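Local coordinates for protein cystathionine gamma-synthase (Xanthomonas oryzae pv. oryzae KACC 10331, PDB 6LD7) that probably makes cystathionine for methionine biosynthesis as a pyridoxal 5'-phosphate-dependent enzyme of the trans-sulfuration family, at residues T156-L167 with H294-Q304. The protein carries 1 engineered substitution. Sequence-based numbering, arbitrary orientation.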
ATOM      1  N   THR C 156     -32.933   2.543   6.192  1.00 27.95           N
ATOM      2  CA  THR C 156     -33.496   1.459   7.020  1.00 27.64           C
ATOM      3  C   THR C 156     -32.512   0.324   7.148  1.00 24.23           C
ATOM      4  O   THR C 156     -32.088  -0.204   6.121  1.00 25.01           O
ATOM      5  CB  THR C 156     -34.535   0.495   6.415  1.00 31.24           C
ATOM      6  OG1 THR C 156     -34.960   0.528   5.048  1.00 35.93           O
ATOM      7  CG2 THR C 156     -35.553   0.114   7.414  1.00 23.49           C
ATOM      8  N   PRO C 157     -32.372  -0.297   8.329  1.00 23.90           N
ATOM      9  CA  PRO C 157     -32.854   0.218   9.605  1.00 25.47           C
ATOM     10  C   PRO C 157     -32.219   1.548   9.999  1.00 28.62           C
ATOM     11  O   PRO C 157     -31.110   1.837   9.543  1.00 29.42           O
ATOM     12  CB  PRO C 157     -32.337  -0.824  10.630  1.00 25.20           C
ATOM     13  CG  PRO C 157     -32.111  -2.052   9.821  1.00 25.55           C
ATOM     14  CD  PRO C 157     -31.595  -1.498   8.519  1.00 24.08           C
ATOM     15  N   SER C 158     -32.868   2.265  10.897  1.00 27.88           N
ATOM     16  CA  SER C 158     -32.429   3.594  11.366  1.00 31.11           C
ATOM     17  C   SER C 158     -31.413   3.373  12.498  1.00 30.56           C
ATOM     18  O   SER C 158     -31.350   2.294  13.086  1.00 30.07           O
ATOM     19  CB  SER C 158     -33.671   4.442  11.779  1.00 30.00           C
ATOM     20  OG  SER C 158     -34.031   4.148  13.133  1.00 33.16           O
ATOM     21  N   ASN C 159     -30.679   4.395  12.839  1.00 33.52           N
ATOM     22  CA  ASN C 159     -29.619   4.350  13.846  1.00 35.63           C
ATOM     23  C   ASN C 159     -29.951   5.450  14.840  1.00 36.80           C
ATOM     24  O   ASN C 159     -30.242   6.527  14.382  1.00 43.26           O
ATOM     25  CB  ASN C 159     -28.257   4.578  13.199  1.00 39.81           C
ATOM     26  CG  ASN C 159     -27.308   5.041  14.294  1.00 47.04           C
ATOM     27  OD1 ASN C 159     -27.189   6.238  14.559  1.00 65.97           O
ATOM     28  ND2 ASN C 159     -26.912   4.153  15.160  1.00 39.41           N
ATOM     29  N   PRO C 160     -29.975   5.292  16.186  1.00 31.08           N
ATOM     30  CA  PRO C 160     -29.636   4.051  16.867  1.00 31.43           C
ATOM     31  C   PRO C 160     -30.821   3.154  17.299  1.00 30.20           C
ATOM     32  O   PRO C 160     -30.590   2.206  18.067  1.00 31.05           O
ATOM     33  CB  PRO C 160     -28.896   4.625  18.101  1.00 32.13           C
ATOM     34  CG  PRO C 160     -29.774   5.803  18.466  1.00 33.81           C
ATOM     35  CD  PRO C 160     -30.189   6.419  17.119  1.00 32.13           C
ATOM     36  N   LEU C 161     -32.056   3.488  16.919  1.00 29.42           N
ATOM     37  CA  LEU C 161     -33.249   2.742  17.428  1.00 30.65           C
ATOM     38  C   LEU C 161     -33.721   1.642  16.470  1.00 27.32           C
ATOM     39  O   LEU C 161     -34.675   1.005  16.825  1.00 27.95           O
ATOM     40  CB  LEU C 161     -34.392   3.685  17.761  1.00 30.30           C
ATOM     41  CG  LEU C 161     -34.045   4.825  18.720  1.00 34.66           C
ATOM     42  CD1 LEU C 161     -35.279   5.683  18.949  1.00 37.98           C
ATOM     43  CD2 LEU C 161     -33.512   4.317  20.025  1.00 34.05           C
ATOM     44  N   LEU C 162     -33.058   1.396  15.357  1.00 27.11           N
ATOM     45  CA  LEU C 162     -33.355   0.278  14.419  1.00 28.08           C
ATOM     46  C   LEU C 162     -34.836   0.269  14.033  1.00 30.01           C
ATOM     47  O   LEU C 162     -35.368  -0.791  13.894  1.00 28.95           O
ATOM     48  CB  LEU C 162     -32.853  -1.006  15.118  1.00 30.50           C
ATOM     49  CG  LEU C 162     -31.332  -1.019  14.993  1.00 35.17           C
ATOM     50  CD1 LEU C 162     -30.578  -0.882  16.254  1.00 40.88           C
ATOM     51  CD2 LEU C 162     -30.855  -2.059  14.061  1.00 39.12           C
ATOM     52  N   ARG C 163     -35.397   1.416  13.700  1.00 27.62           N
ATOM     53  CA  ARG C 163     -36.741   1.530  13.055  1.00 31.16           C
ATOM     54  C   ARG C 163     -36.635   0.999  11.650  1.00 28.74           C
ATOM     55  O   ARG C 163     -35.624   1.255  10.935  1.00 27.46           O
ATOM     56  CB  ARG C 163     -37.289   2.973  13.029  1.00 36.65           C
ATOM     57  CG  ARG C 163     -37.254   3.714  14.370  1.00 39.83           C
ATOM     58  CD  ARG C 163     -38.422   3.309  15.244  1.00 50.46           C
ATOM     59  NE  ARG C 163     -38.086   2.289  16.177  1.00 57.03           N
ATOM     60  CZ  ARG C 163     -38.258   2.263  17.539  1.00 57.59           C
ATOM     61  NH1 ARG C 163     -38.790   3.243  18.270  1.00 48.21           N
ATOM     62  NH2 ARG C 163     -37.874   1.149  18.140  1.00 52.15           N
ATOM     63  N   ILE C 164     -37.644   0.246  11.256  1.00 27.06           N
ATOM     64  CA  ILE C 164     -37.700  -0.370   9.923  1.00 26.00           C
ATOM     65  C   ILE C 164     -38.653   0.421   9.055  1.00 28.81           C
ATOM     66  O   ILE C 164     -39.810   0.579   9.415  1.00 25.88           O
ATOM     67  CB  ILE C 164     -38.113  -1.818  10.112  1.00 28.62           C
ATOM     68  CG1 ILE C 164     -37.279  -2.535  11.192  1.00 28.71           C
ATOM     69  CG2 ILE C 164     -38.069  -2.573   8.815  1.00 28.56           C
ATOM     70  CD1 ILE C 164     -35.843  -2.694  10.838  1.00 31.08           C
ATOM     71  N   THR C 165     -38.217   0.873   7.904  1.00 25.50           N
ATOM     72  CA  THR C 165     -39.099   1.480   6.920  1.00 26.61           C
ATOM     73  C   THR C 165     -39.471   0.410   5.922  1.00 28.29           C
ATOM     74  O   THR C 165     -38.575  -0.350   5.430  1.00 27.76           O
ATOM     75  CB  THR C 165     -38.383   2.604   6.176  1.00 28.43           C
ATOM     76  OG1 THR C 165     -37.908   3.526   7.155  1.00 26.36           O
ATOM     77  CG2 THR C 165     -39.260   3.262   5.157  1.00 30.12           C
ATOM     78  N   ASP C 166     -40.733   0.444   5.524  1.00 29.51           N
ATOM     79  CA  ASP C 166     -41.300  -0.557   4.596  1.00 30.17           C
ATOM     80  C   ASP C 166     -40.969  -0.133   3.188  1.00 28.23           C
ATOM     81  O   ASP C 166     -41.550   0.836   2.646  1.00 28.89           O
ATOM     82  CB  ASP C 166     -42.779  -0.729   4.926  1.00 33.74           C
ATOM     83  CG  ASP C 166     -43.522  -1.675   4.003  1.00 35.57           C
ATOM     84  OD1 ASP C 166     -42.996  -2.033   2.865  1.00 30.91           O
ATOM     85  OD2 ASP C 166     -44.608  -2.060   4.452  1.00 39.11           O
ATOM     86  N   LEU C 167     -39.987  -0.786   2.602  1.00 30.14           N
ATOM     87  CA  LEU C 167     -39.474  -0.374   1.274  1.00 28.90           C
ATOM     88  C   LEU C 167     -40.600  -0.386   0.250  1.00 29.54           C
ATOM     89  O   LEU C 167     -40.716   0.586  -0.555  1.00 28.65           O
ATOM     90  CB  LEU C 167     -38.320  -1.298   0.851  1.00 27.85           C
ATOM     91  CG  LEU C 167     -37.040  -1.138   1.684  1.00 30.11           C
ATOM     92  CD1 LEU C 167     -35.996  -2.145   1.271  1.00 33.32           C
ATOM     93  CD2 LEU C 167     -36.484   0.272   1.525  1.00 30.14           C
ATOM     94  N   HIS C 294     -39.897  -6.215  18.899  1.00 37.30           N
ATOM     95  CA  HIS C 294     -39.367  -5.006  18.234  1.00 34.44           C
ATOM     96  C   HIS C 294     -40.378  -4.559  17.189  1.00 30.92           C
ATOM     97  O   HIS C 294     -40.719  -5.296  16.282  1.00 31.05           O
ATOM     98  CB  HIS C 294     -37.971  -5.260  17.630  1.00 31.93           C
ATOM     99  CG  HIS C 294     -37.311  -4.012  17.184  1.00 31.31           C
ATOM    100  ND1 HIS C 294     -37.364  -3.596  15.866  1.00 35.64           N
ATOM    101  CD2 HIS C 294     -36.738  -3.015  17.884  1.00 30.17           C
ATOM    102  CE1 HIS C 294     -36.654  -2.501  15.742  1.00 27.53           C
ATOM    103  NE2 HIS C 294     -36.340  -2.103  16.975  1.00 31.54           N
ATOM    104  N   PRO C 295     -40.733  -3.279  17.182  1.00 34.16           N
ATOM    105  CA  PRO C 295     -41.652  -2.761  16.163  1.00 34.46           C
ATOM    106  C   PRO C 295     -40.962  -2.873  14.797  1.00 33.67           C
ATOM    107  O   PRO C 295     -39.867  -2.403  14.613  1.00 36.66           O
ATOM    108  CB  PRO C 295     -41.970  -1.324  16.618  1.00 33.28           C
ATOM    109  CG  PRO C 295     -40.885  -0.978  17.630  1.00 32.54           C
ATOM    110  CD  PRO C 295     -40.287  -2.262  18.156  1.00 31.69           C
ATOM    111  N   GLY C 296     -41.647  -3.446  13.816  1.00 32.36           N
ATOM    112  CA  GLY C 296     -41.073  -3.753  12.496  1.00 28.22           C
ATOM    113  C   GLY C 296     -40.408  -5.119  12.414  1.00 28.19           C
ATOM    114  O   GLY C 296     -39.868  -5.414  11.310  1.00 30.70           O
ATOM    115  N   HIS C 297     -40.465  -5.968  13.456  1.00 26.92           N
ATOM    116  CA  HIS C 297     -39.915  -7.342  13.391  1.00 28.02           C
ATOM    117  C   HIS C 297     -40.369  -8.083  12.151  1.00 28.33           C
ATOM    118  O   HIS C 297     -39.506  -8.585  11.368  1.00 24.43           O
ATOM    119  CB  HIS C 297     -40.216  -8.119  14.644  1.00 30.01           C
ATOM    120  CG  HIS C 297     -39.782  -9.533  14.569  1.00 33.45           C
ATOM    121  ND1 HIS C 297     -38.437  -9.921  14.660  1.00 33.15           N
ATOM    122  CD2 HIS C 297     -40.529 -10.676  14.449  1.00 33.23           C
ATOM    123  CE1 HIS C 297     -38.388 -11.266  14.534  1.00 34.53           C
ATOM    124  NE2 HIS C 297     -39.664 -11.736  14.393  1.00 33.07           N
ATOM    125  N   ALA C 298     -41.680  -8.143  11.946  1.00 27.68           N
ATOM    126  CA  ALA C 298     -42.235  -8.955  10.854  1.00 29.30           C
ATOM    127  C   ALA C 298     -41.833  -8.381   9.504  1.00 26.33           C
ATOM    128  O   ALA C 298     -41.594  -9.148   8.544  1.00 26.50           O
ATOM    129  CB  ALA C 298     -43.772  -9.069  10.960  1.00 30.21           C
ATOM    130  N   LEU C 299     -41.849  -7.063   9.408  1.00 25.70           N
ATOM    131  CA  LEU C 299     -41.436  -6.394   8.167  1.00 28.17           C
ATOM    132  C   LEU C 299     -39.931  -6.654   7.892  1.00 26.98           C
ATOM    133  O   LEU C 299     -39.577  -7.120   6.778  1.00 24.80           O
ATOM    134  CB  LEU C 299     -41.788  -4.915   8.370  1.00 27.75           C
ATOM    135  CG  LEU C 299     -41.176  -3.994   7.325  1.00 30.95           C
ATOM    136  CD1 LEU C 299     -41.763  -4.354   5.969  1.00 33.15           C
ATOM    137  CD2 LEU C 299     -41.473  -2.550   7.747  1.00 31.00           C
ATOM    138  N   ALA C 300     -39.100  -6.614   8.926  1.00 27.69           N
ATOM    139  CA  ALA C 300     -37.658  -6.880   8.759  1.00 28.58           C
ATOM    140  C   ALA C 300     -37.481  -8.333   8.322  1.00 30.48           C
ATOM    141  O   ALA C 300     -36.580  -8.585   7.482  1.00 29.08           O
ATOM    142  CB  ALA C 300     -36.959  -6.566  10.048  1.00 28.16           C
ATOM    143  N   ALA C 301     -38.254  -9.275   8.874  1.00 28.53           N
ATOM    144  CA  ALA C 301     -38.130 -10.730   8.538  1.00 30.49           C
ATOM    145  C   ALA C 301     -38.476 -10.906   7.063  1.00 31.22           C
ATOM    146  O   ALA C 301     -37.872 -11.709   6.447  1.00 33.60           O
ATOM    147  CB  ALA C 301     -39.061 -11.615   9.403  1.00 28.76           C
ATOM    148  N   ARG C 302     -39.323 -10.081   6.472  1.00 31.54           N
ATOM    149  CA  ARG C 302     -39.664 -10.231   5.021  1.00 36.01           C
ATOM    150  C   ARG C 302     -38.751  -9.395   4.135  1.00 34.81           C
ATOM    151  O   ARG C 302     -38.509  -9.880   3.095  1.00 31.55           O
ATOM    152  CB  ARG C 302     -41.123  -9.841   4.701  1.00 41.26           C
ATOM    153  CG  ARG C 302     -42.064 -10.884   5.314  1.00 52.51           C
ATOM    154  CD  ARG C 302     -42.229 -12.230   4.574  1.00 56.24           C
ATOM    155  NE  ARG C 302     -43.124 -11.955   3.429  1.00 65.07           N
ATOM    156  CZ  ARG C 302     -44.448 -11.675   3.498  1.00 65.67           C
ATOM    157  NH1 ARG C 302     -45.121 -11.362   2.398  1.00 69.73           N
ATOM    158  NH2 ARG C 302     -45.107 -11.730   4.648  1.00 54.80           N
ATOM    159  N   GLN C 303     -38.370  -8.152   4.450  1.00 29.77           N
ATOM    160  CA  GLN C 303     -37.645  -7.409   3.421  1.00 28.91           C
ATOM    161  C   GLN C 303     -36.112  -7.558   3.553  1.00 28.75           C
ATOM    162  O   GLN C 303     -35.448  -7.070   2.683  1.00 30.54           O
ATOM    163  CB  GLN C 303     -38.098  -5.969   3.392  1.00 31.54           C
ATOM    164  CG  GLN C 303     -37.538  -5.097   4.439  1.00 32.54           C
ATOM    165  CD  GLN C 303     -38.006  -3.655   4.346  1.00 31.44           C
ATOM    166  OE1 GLN C 303     -38.975  -3.308   3.692  1.00 27.31           O
ATOM    167  NE2 GLN C 303     -37.436  -2.843   5.207  1.00 28.35           N
ATOM    168  N   GLN C 304     -35.600  -8.185   4.606  1.00 27.51           N
ATOM    169  CA  GLN C 304     -34.177  -8.350   4.944  1.00 26.72           C
ATOM    170  C   GLN C 304     -33.859  -9.863   4.888  1.00 29.62           C
ATOM    171  O   GLN C 304     -34.750 -10.629   5.208  1.00 28.55           O
ATOM    172  CB  GLN C 304     -33.802  -7.789   6.338  1.00 25.15           C
ATOM    173  CG  GLN C 304     -34.212  -6.346   6.590  1.00 24.00           C
ATOM    174  CD  GLN C 304     -33.922  -5.844   7.988  1.00 24.49           C
ATOM    175  OE1 GLN C 304     -34.380  -4.743   8.311  1.00 25.93           O
ATOM    176  NE2 GLN C 304     -33.196  -6.610   8.830  1.00 21.91           N
TER
HETATM  177  O   HOH W   1     -39.707  -0.153  13.234  1.00 29.13           O
HETATM  178  O   HOH W   2     -41.037  -3.832   2.036  1.00 29.55           O
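Gln303 OE1 is gripped twice: Leu167 N donates to it at 2.9 Å, lying in the carbonyl plane on a lone pair, and water 2 donates at 2.7 Å. The same water donates to Asp166 OD1, the oxygen that also caps Phe169 N at the start of helix 167-176. The other half of the Gln303 amide, NE2, gives a nearly straight bond (173°) to Thr165 O at 2.7 Å. With CG set between the backbone N and carbonyl carbon (chi1 79°), the extended amide arm leaves the last turn of helix 297-303 and reaches the loop backbone, reading an acceptor and a donor two residues apart.

The side chains of Ile164 and Leu299 run antiparallel alongside one another, Ile164 CG2 lying 3.6 Å from Leu299 CD2, while Ile164 CD1 extends to Ala300 CB. Leu299 CD2 also touches Asp166 CB, the two side chains running nearly perpendicular. Gly296 CA, at the helix N-cap, makes the closest CA approach, 5.4 Å from Ile164 CA. Water 1 accepts from Ile164 N at 2.9 Å and donates to Pro295 O at 2.6 Å. Because one N-H and the carbonyl oxygen of the buried Gln303 amide bond to the loop backbone, its rotation is fixed, tying the loop after strand 151-155 of the seven-stranded sheet to the helix between strands 283-287 and 310-315 of the five-stranded sheet.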